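Local coordinates for protein RNA-dependent RNA Polymerase (Bombyx mori cytoplasmic polyhedrosis virus, PDB 6TZ0) that transcribes and replicates a segmented double-stranded RNA genome as an RNA-directed RNA polymerase, making plus strands conservatively and later the complementary minus strands, at residues Y1083-Y1097 against G1122-Y1134. Numbering follows the deposited sequence.
Sequences YHKFSYDDPVFKQGY and GILLRAFAYYSLY
Tyr1131 sends its ring in among three aromatic side chains of 1083-1097. Its CD2 edge stands over the centre of the Tyr1097 ring in a T-shaped pair, the planes at 86°. Phe1093 meets one face of Tyr1131 with its own edge, again T-shaped, the centroids 5.5 Å apart, while Tyr1088 lies obliquely against the CD1 side of Tyr1131. With CG anti to the backbone N (chi1 -173°), the Phe1093 ring reaches in between Tyr1088, whose CD1 lies over one face, and Phe1128, whose CE1 lies over the other. Phe1128 in turn comes up against the backbone of the facing helix at Gly1096, its CE1 3.4 Å from Gly1096 C, and Tyr1100 adds another ring beside it. These five aromatic residues, Tyr1088, Phe1093, Tyr1097, Phe1128 and Tyr1131, form a cluster in the polymerase's C-terminal region, where helices 1091-1101 and 1118-1132 cross; the short segments' axes pass 10.7 Å apart at -70°. The loop leading into the first helix wraps over the second. There Tyr1083 lays one ring face on the helix backbone, with Ala1127 CA 3.7 Å from the ring centroid in a CH-pi contact, and its OH reaches Arg1126 CB. Tyr1130 CB packs 3.6 Å from Tyr1083 CE1, and helix 1074-1080 touches both tyrosines through Leu1074. Farther along the loop, Leu1124 points CD1 at the middle of the Phe1086 ring, 3.6 Å from its centroid. Ile1123 CG2 meets the edge of the His1084 imidazole at CD2.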
loop_
_atom_site.group_PDB
_atom_site.type_symbol
_atom_site.label_atom_id
_atom_site.label_comp_id
_atom_site.label_asym_id
_atom_site.label_seq_id
_atom_site.Cartn_x
_atom_site.Cartn_y
_atom_site.Cartn_z
ATOM N N TYR A 1083 26.394 18.435 7.444
ATOM C CA TYR A 1083 27.247 18.115 8.582
ATOM C C TYR A 1083 27.066 16.654 8.977
ATOM O O TYR A 1083 28.001 15.853 8.878
ATOM C CB TYR A 1083 26.949 19.054 9.752
ATOM C CG TYR A 1083 27.936 18.928 10.891
ATOM C CD1 TYR A 1083 29.232 19.415 10.763
ATOM C CD2 TYR A 1083 27.574 18.337 12.097
ATOM C CE1 TYR A 1083 30.141 19.304 11.793
ATOM C CE2 TYR A 1083 28.478 18.224 13.133
ATOM C CZ TYR A 1083 29.758 18.711 12.972
ATOM O OH TYR A 1083 30.665 18.603 13.998
ATOM N N HIS A 1084 25.867 16.291 9.430
ATOM C CA HIS A 1084 25.430 14.901 9.456
ATOM C C HIS A 1084 24.176 14.684 8.628
ATOM O O HIS A 1084 24.158 13.818 7.746
ATOM C CB HIS A 1084 25.210 14.418 10.899
ATOM C CG HIS A 1084 26.479 14.267 11.674
ATOM N ND1 HIS A 1084 27.381 13.253 11.430
ATOM C CD2 HIS A 1084 27.004 15.001 12.683
ATOM C CE1 HIS A 1084 28.409 13.371 12.250
ATOM N NE2 HIS A 1084 28.205 14.423 13.022
ATOM N N LYS A 1085 23.127 15.458 8.884
ATOM C CA LYS A 1085 21.955 15.500 8.027
ATOM C C LYS A 1085 21.637 16.906 7.549
ATOM O O LYS A 1085 21.174 17.075 6.419
ATOM C CB LYS A 1085 20.732 14.915 8.758
ATOM C CG LYS A 1085 19.496 14.731 7.875
ATOM C CD LYS A 1085 18.374 13.991 8.590
ATOM C CE LYS A 1085 17.660 14.879 9.589
ATOM N NZ LYS A 1085 16.871 15.934 8.901
ATOM N N PHE A 1086 21.927 17.918 8.363
ATOM C CA PHE A 1086 21.610 19.306 8.052
ATOM C C PHE A 1086 22.547 19.803 6.960
ATOM O O PHE A 1086 23.733 20.033 7.214
ATOM C CB PHE A 1086 21.752 20.162 9.306
ATOM C CG PHE A 1086 20.867 19.733 10.434
ATOM C CD1 PHE A 1086 19.539 20.117 10.482
ATOM C CD2 PHE A 1086 21.365 18.935 11.452
ATOM C CE1 PHE A 1086 18.724 19.716 11.525
ATOM C CE2 PHE A 1086 20.554 18.529 12.499
ATOM C CZ PHE A 1086 19.237 18.920 12.534
ATOM N N SER A 1087 22.029 19.968 5.748
ATOM C CA SER A 1087 22.853 20.558 4.706
ATOM C C SER A 1087 22.951 22.062 4.911
ATOM O O SER A 1087 22.097 22.684 5.547
ATOM C CB SER A 1087 22.303 20.249 3.315
ATOM O OG SER A 1087 21.110 20.963 3.065
ATOM N N TYR A 1088 24.022 22.644 4.372
ATOM C CA TYR A 1088 24.224 24.077 4.530
ATOM C C TYR A 1088 23.227 24.871 3.694
ATOM O O TYR A 1088 22.878 25.999 4.056
ATOM C CB TYR A 1088 25.655 24.458 4.157
ATOM C CG TYR A 1088 26.716 23.771 4.987
ATOM C CD1 TYR A 1088 26.872 24.070 6.326
ATOM C CD2 TYR A 1088 27.598 22.867 4.416
ATOM C CE1 TYR A 1088 27.842 23.459 7.094
ATOM C CE2 TYR A 1088 28.579 22.258 5.175
ATOM C CZ TYR A 1088 28.695 22.557 6.511
ATOM O OH TYR A 1088 29.668 21.954 7.271
ATOM N N ASP A 1089 22.744 24.293 2.597
ATOM C CA ASP A 1089 21.679 24.893 1.795
ATOM C C ASP A 1089 20.304 24.420 2.274
ATOM O O ASP A 1089 19.465 23.953 1.507
ATOM C CB ASP A 1089 21.899 24.569 0.320
ATOM C CG ASP A 1089 21.081 25.455 -0.619
ATOM O OD1 ASP A 1089 20.329 26.329 -0.140
ATOM O OD2 ASP A 1089 21.189 25.271 -1.848
ATOM N N ASP A 1090 20.083 24.528 3.579
ATOM C CA ASP A 1090 18.784 24.411 4.204
ATOM C C ASP A 1090 18.435 25.728 4.872
ATOM O O ASP A 1090 19.326 26.404 5.394
ATOM C CB ASP A 1090 18.736 23.295 5.259
ATOM C CG ASP A 1090 18.612 21.923 4.652
ATOM O OD1 ASP A 1090 18.068 21.819 3.534
ATOM O OD2 ASP A 1090 19.036 20.945 5.301
ATOM N N PRO A 1091 17.159 26.119 4.871
ATOM C CA PRO A 1091 16.771 27.329 5.611
ATOM C C PRO A 1091 16.956 27.193 7.109
ATOM O O PRO A 1091 17.158 28.214 7.782
ATOM C CB PRO A 1091 15.294 27.506 5.238
ATOM C CG PRO A 1091 15.137 26.762 3.953
ATOM C CD PRO A 1091 16.051 25.587 4.065
ATOM N N VAL A 1092 16.908 25.959 7.630
ATOM C CA VAL A 1092 17.186 25.691 9.041
ATOM C C VAL A 1092 18.588 26.159 9.401
ATOM O O VAL A 1092 18.773 26.993 10.296
ATOM C CB VAL A 1092 17.022 24.193 9.349
ATOM C CG1 VAL A 1092 17.270 23.928 10.824
ATOM C CG2 VAL A 1092 15.667 23.690 8.915
ATOM N N PHE A 1093 19.594 25.647 8.679
ATOM C CA PHE A 1093 20.977 25.990 8.984
ATOM C C PHE A 1093 21.269 27.449 8.673
ATOM O O PHE A 1093 22.060 28.079 9.378
ATOM C CB PHE A 1093 21.955 25.101 8.213
ATOM C CG PHE A 1093 23.393 25.308 8.618
ATOM C CD1 PHE A 1093 23.903 24.652 9.722
ATOM C CD2 PHE A 1093 24.216 26.201 7.934
ATOM C CE1 PHE A 1093 25.206 24.850 10.115
ATOM C CE2 PHE A 1093 25.504 26.424 8.346
ATOM C CZ PHE A 1093 26.003 25.735 9.428
ATOM N N LYS A 1094 20.668 27.994 7.614
ATOM C CA LYS A 1094 20.963 29.372 7.231
ATOM C C LYS A 1094 20.428 30.357 8.259
ATOM O O LYS A 1094 21.161 31.244 8.718
ATOM C CB LYS A 1094 20.397 29.670 5.845
ATOM C CG LYS A 1094 21.162 29.006 4.723
ATOM C CD LYS A 1094 20.645 29.444 3.373
ATOM C CE LYS A 1094 19.308 28.800 3.059
ATOM N NZ LYS A 1094 18.852 29.130 1.684
ATOM N N GLN A 1095 19.167 30.185 8.669
ATOM C CA GLN A 1095 18.607 31.037 9.713
ATOM C C GLN A 1095 19.286 30.802 11.058
ATOM O O GLN A 1095 19.486 31.756 11.826
ATOM C CB GLN A 1095 17.101 30.805 9.806
ATOM C CG GLN A 1095 16.345 31.299 8.576
ATOM C CD GLN A 1095 14.879 30.914 8.584
ATOM O OE1 GLN A 1095 14.413 30.205 9.472
ATOM N NE2 GLN A 1095 14.147 31.375 7.580
ATOM N N GLY A 1096 19.708 29.564 11.327
ATOM C CA GLY A 1096 20.430 29.290 12.554
ATOM C C GLY A 1096 21.813 29.909 12.578
ATOM O O GLY A 1096 22.286 30.344 13.625
ATOM N N TYR A 1097 22.485 29.960 11.433
ATOM C CA TYR A 1097 23.811 30.554 11.412
ATOM C C TYR A 1097 23.721 32.071 11.436
ATOM O O TYR A 1097 24.630 32.743 11.938
ATOM C CB TYR A 1097 24.589 30.063 10.197
ATOM C CG TYR A 1097 26.026 30.514 10.175
ATOM C CD1 TYR A 1097 26.960 29.955 11.037
ATOM C CD2 TYR A 1097 26.455 31.490 9.287
ATOM C CE1 TYR A 1097 28.274 30.361 11.021
ATOM C CE2 TYR A 1097 27.769 31.901 9.264
ATOM C CZ TYR A 1097 28.672 31.334 10.132
ATOM O OH TYR A 1097 29.985 31.740 10.108
ATOM N N GLY A 1122 23.107 19.565 20.118
ATOM C CA GLY A 1122 24.560 19.524 20.148
ATOM C C GLY A 1122 25.179 19.343 18.774
ATOM O O GLY A 1122 26.190 19.982 18.452
ATOM N N ILE A 1123 24.570 18.482 17.944
ATOM C CA ILE A 1123 25.045 18.271 16.575
ATOM C C ILE A 1123 24.970 19.565 15.775
ATOM O O ILE A 1123 25.888 19.903 15.018
ATOM C CB ILE A 1123 24.242 17.135 15.908
ATOM C CG1 ILE A 1123 24.551 15.797 16.573
ATOM C CG2 ILE A 1123 24.534 17.029 14.421
ATOM C CD1 ILE A 1123 23.574 14.696 16.205
ATOM N N LEU A 1124 23.927 20.355 15.998
ATOM C CA LEU A 1124 23.735 21.558 15.204
ATOM C C LEU A 1124 24.602 22.718 15.697
ATOM O O LEU A 1124 25.066 23.526 14.879
ATOM C CB LEU A 1124 22.233 21.859 15.179
ATOM C CG LEU A 1124 21.540 22.862 14.272
ATOM C CD1 LEU A 1124 20.339 22.196 13.674
ATOM C CD2 LEU A 1124 21.029 23.959 15.127
ATOM N N LEU A 1125 24.896 22.777 17.006
ATOM C CA LEU A 1125 25.919 23.708 17.493
ATOM C C LEU A 1125 27.299 23.378 16.928
ATOM O O LEU A 1125 28.045 24.282 16.521
ATOM C CB LEU A 1125 25.969 23.701 19.019
ATOM C CG LEU A 1125 24.839 24.416 19.751
ATOM C CD1 LEU A 1125 24.932 24.164 21.241
ATOM C CD2 LEU A 1125 24.904 25.905 19.459
ATOM N N ARG A 1126 27.652 22.089 16.885
ATOM C CA ARG A 1126 28.919 21.706 16.268
ATOM C C ARG A 1126 28.914 21.959 14.763
ATOM O O ARG A 1126 29.972 22.220 14.179
ATOM C CB ARG A 1126 29.227 20.243 16.575
ATOM C CG ARG A 1126 29.481 19.995 18.044
ATOM C CD ARG A 1126 29.729 18.530 18.356
ATOM N NE ARG A 1126 31.005 18.053 17.837
ATOM C CZ ARG A 1126 31.403 16.788 17.900
ATOM N NH1 ARG A 1126 30.625 15.876 18.465
ATOM N NH2 ARG A 1126 32.584 16.434 17.408
ATOM N N ALA A 1127 27.738 21.922 14.132
ATOM C CA ALA A 1127 27.631 22.271 12.720
ATOM C C ALA A 1127 27.927 23.749 12.486
ATOM O O ALA A 1127 28.622 24.099 11.523
ATOM C CB ALA A 1127 26.243 21.910 12.196
ATOM N N PHE A 1128 27.429 24.627 13.367
ATOM C CA PHE A 1128 27.772 26.045 13.234
ATOM C C PHE A 1128 29.248 26.285 13.506
ATOM O O PHE A 1128 29.876 27.128 12.852
ATOM C CB PHE A 1128 26.962 26.928 14.174
ATOM C CG PHE A 1128 25.501 26.844 13.971
ATOM C CD1 PHE A 1128 24.952 27.100 12.730
ATOM C CD2 PHE A 1128 24.662 26.641 15.047
ATOM C CE1 PHE A 1128 23.597 27.033 12.543
ATOM C CE2 PHE A 1128 23.313 26.603 14.875
ATOM C CZ PHE A 1128 22.775 26.792 13.620
ATOM N N ALA A 1129 29.811 25.560 14.477
ATOM C CA ALA A 1129 31.226 25.724 14.791
ATOM C C ALA A 1129 32.106 25.238 13.647
ATOM O O ALA A 1129 33.188 25.787 13.414
ATOM C CB ALA A 1129 31.568 24.991 16.084
ATOM N N TYR A 1130 31.656 24.224 12.909
ATOM C CA TYR A 1130 32.457 23.761 11.787
ATOM C C TYR A 1130 32.210 24.590 10.534
ATOM O O TYR A 1130 33.030 24.579 9.616
ATOM C CB TYR A 1130 32.181 22.288 11.506
ATOM C CG TYR A 1130 33.231 21.662 10.624
ATOM C CD1 TYR A 1130 34.473 21.323 11.142
ATOM C CD2 TYR A 1130 32.997 21.433 9.281
ATOM C CE1 TYR A 1130 35.448 20.761 10.345
ATOM C CE2 TYR A 1130 33.966 20.879 8.481
ATOM C CZ TYR A 1130 35.183 20.538 9.014
ATOM O OH TYR A 1130 36.138 19.976 8.201
ATOM N N TYR A 1131 31.092 25.305 10.458
ATOM C CA TYR A 1131 30.939 26.202 9.321
ATOM C C TYR A 1131 31.684 27.513 9.535
ATOM O O TYR A 1131 32.151 28.116 8.563
ATOM C CB TYR A 1131 29.463 26.469 9.047
ATOM C CG TYR A 1131 29.205 27.239 7.770
ATOM C CD1 TYR A 1131 29.300 26.612 6.532
ATOM C CD2 TYR A 1131 28.865 28.583 7.800
ATOM C CE1 TYR A 1131 29.060 27.299 5.364
ATOM C CE2 TYR A 1131 28.625 29.281 6.633
ATOM C CZ TYR A 1131 28.726 28.632 5.419
ATOM O OH TYR A 1131 28.490 29.319 4.253
ATOM N N SER A 1132 31.806 27.968 10.787
ATOM C CA SER A 1132 32.486 29.234 11.049
ATOM C C SER A 1132 33.993 29.116 10.849
ATOM O O SER A 1132 34.655 30.100 10.499
ATOM C CB SER A 1132 32.169 29.721 12.460
ATOM O OG SER A 1132 32.698 28.839 13.432
ATOM N N LEU A 1133 34.556 27.930 11.070
ATOM C CA LEU A 1133 35.974 27.668 10.837
ATOM C C LEU A 1133 36.096 26.638 9.724
ATOM O O LEU A 1133 35.649 25.500 9.888
ATOM C CB LEU A 1133 36.666 27.160 12.100
ATOM C CG LEU A 1133 36.828 28.125 13.266
ATOM C CD1 LEU A 1133 37.445 27.397 14.441
ATOM C CD2 LEU A 1133 37.673 29.317 12.853
ATOM N N TYR A 1134 36.728 27.040 8.615
ATOM C CA TYR A 1134 36.975 26.192 7.438
ATOM C C TYR A 1134 35.674 25.674 6.824
ATOM O O TYR A 1134 35.502 24.473 6.621
ATOM C CB TYR A 1134 37.924 25.028 7.749
ATOM C CG TYR A 1134 39.301 25.462 8.182
ATOM C CD1 TYR A 1134 40.227 25.932 7.255
ATOM C CD2 TYR A 1134 39.686 25.386 9.516
ATOM C CE1 TYR A 1134 41.492 26.330 7.645
ATOM C CE2 TYR A 1134 40.952 25.780 9.917
ATOM C CZ TYR A 1134 41.849 26.250 8.977
ATOM O OH TYR A 1134 43.107 26.641 9.374
#